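Glideosome-associated protein 50 (Plasmodium falciparum 3D7, PDB 3TGH) belongs to the glideosome complex of gliding motility and host cell invasion, and may fix this motor assembly to the parasite's inner membrane complex. Local coordinates at residues A[185-190]-A[222-227]. Residues are numbered along the deposited sequence; the frame is centred on the assembly and turned at random.
Sequences VAKKIA and KDAEVD
The carboxylate of D223 is the flat group that meets K187: NZ approaches OD2 on its syn side but 30° out of the carboxylate plane, so the ammonium lies somewhat toward one face. K187 NZ donates to D223 OD2 at 2.9 Å, a hydrogen bond within a salt bridge, whereas D223 OD1 is 3.8 Å from K187 NZ, which points to one-oxygen pairing. The two side chains cross at about a right angle, and the bend at chi3 (74°) turns the end of the lysine chain toward the carboxylate. Nearer the backbone, CG and CD of K187 lie against A224. K187 CG is 3.5 Å from A224 CA, a tight carbon contact, and 3.6 Å from A224 CB; K187 CD follows at 3.7 Å from A224 CA. At E225 a Schellman motif with positive phi (57°) ends helix 218-223; K187 packs just before this turn. The contact joins the last turn of helix 169-189 to the C-terminal end of helix 218-223 and the residue after it, in the calcineurin-like phosphoesterase fold, away from the annotated metal sites. Beyond it, A186 of helix 169-189 and V226, in the link to strand 228-231, both pack on the mixed sheet holding strands 148-156 and 192-196.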
# COMPACT_ATOMS: atom_id res chain seq x y z
N VAL A 185 -13.39 1.20 -13.42
CA VAL A 185 -13.32 -0.21 -13.82
C VAL A 185 -13.53 -1.12 -12.61
O VAL A 185 -14.32 -2.06 -12.67
CB VAL A 185 -11.99 -0.54 -14.51
CG1 VAL A 185 -11.84 -2.05 -14.74
CG2 VAL A 185 -11.89 0.21 -15.84
N ALA A 186 -12.85 -0.82 -11.50
CA ALA A 186 -12.94 -1.64 -10.29
C ALA A 186 -14.39 -1.77 -9.81
O ALA A 186 -14.80 -2.84 -9.36
CB ALA A 186 -12.06 -1.06 -9.17
N LYS A 187 -15.15 -0.68 -9.91
CA LYS A 187 -16.59 -0.67 -9.59
C LYS A 187 -17.38 -1.73 -10.34
O LYS A 187 -18.36 -2.27 -9.81
CB LYS A 187 -17.21 0.69 -9.95
CG LYS A 187 -16.98 1.77 -8.94
CD LYS A 187 -17.26 3.15 -9.50
CE LYS A 187 -18.74 3.41 -9.66
NZ LYS A 187 -18.99 4.81 -10.11
N LYS A 188 -16.98 -2.00 -11.57
CA LYS A 188 -17.70 -2.91 -12.44
C LYS A 188 -17.25 -4.37 -12.31
O LYS A 188 -18.02 -5.27 -12.62
CB LYS A 188 -17.54 -2.46 -13.90
CG LYS A 188 -18.14 -1.09 -14.20
CD LYS A 188 -19.67 -1.14 -14.26
CE LYS A 188 -20.24 -0.04 -15.14
NZ LYS A 188 -21.71 -0.17 -15.31
N ILE A 189 -16.01 -4.61 -11.87
CA ILE A 189 -15.47 -5.99 -11.91
C ILE A 189 -14.82 -6.52 -10.63
O ILE A 189 -14.49 -7.71 -10.57
CB ILE A 189 -14.47 -6.17 -13.09
CG1 ILE A 189 -13.18 -5.38 -12.87
CG2 ILE A 189 -15.14 -5.76 -14.42
CD1 ILE A 189 -12.17 -5.56 -13.99
N ALA A 190 -14.67 -5.69 -9.60
CA ALA A 190 -13.98 -6.11 -8.38
C ALA A 190 -14.91 -6.24 -7.17
O ALA A 190 -15.66 -5.31 -6.84
CB ALA A 190 -12.84 -5.15 -8.08
N LYS A 222 -15.26 6.74 -2.01
CA LYS A 222 -16.62 6.45 -1.54
C LYS A 222 -17.54 6.11 -2.72
O LYS A 222 -18.33 5.18 -2.63
CB LYS A 222 -17.20 7.62 -0.75
CG LYS A 222 -16.66 7.74 0.67
CD LYS A 222 -17.25 8.97 1.37
CE LYS A 222 -16.70 9.12 2.78
NZ LYS A 222 -17.02 10.47 3.34
N ASP A 223 -17.41 6.85 -3.82
CA ASP A 223 -18.21 6.60 -5.02
C ASP A 223 -17.97 5.18 -5.55
O ASP A 223 -18.90 4.54 -6.04
CB ASP A 223 -17.90 7.63 -6.11
CG ASP A 223 -18.56 7.28 -7.44
OD1 ASP A 223 -19.78 7.48 -7.56
OD2 ASP A 223 -17.85 6.80 -8.35
N ALA A 224 -16.73 4.71 -5.45
CA ALA A 224 -16.36 3.36 -5.91
C ALA A 224 -16.53 2.26 -4.85
O ALA A 224 -16.24 1.10 -5.13
CB ALA A 224 -14.93 3.36 -6.45
N GLU A 225 -17.00 2.62 -3.66
CA GLU A 225 -17.21 1.66 -2.57
C GLU A 225 -15.93 0.90 -2.20
O GLU A 225 -15.94 -0.32 -1.99
CB GLU A 225 -18.34 0.68 -2.90
CG GLU A 225 -19.68 1.34 -3.19
CD GLU A 225 -20.82 0.34 -3.14
OE1 GLU A 225 -21.14 -0.14 -2.03
OE2 GLU A 225 -21.38 0.03 -4.21
N VAL A 226 -14.83 1.64 -2.13
CA VAL A 226 -13.54 1.10 -1.74
C VAL A 226 -13.62 0.52 -0.33
O VAL A 226 -14.26 1.09 0.56
CB VAL A 226 -12.45 2.19 -1.85
CG1 VAL A 226 -11.18 1.79 -1.10
CG2 VAL A 226 -12.18 2.49 -3.33
N ASP A 227 -12.95 -0.61 -0.13
CA ASP A 227 -12.97 -1.31 1.16
C ASP A 227 -11.93 -0.76 2.13
O ASP A 227 -12.26 -0.41 3.27
CB ASP A 227 -12.74 -2.81 0.94
CG ASP A 227 -13.85 -3.45 0.15
OD1 ASP A 227 -14.98 -3.57 0.68
OD2 ASP A 227 -13.62 -3.84 -1.02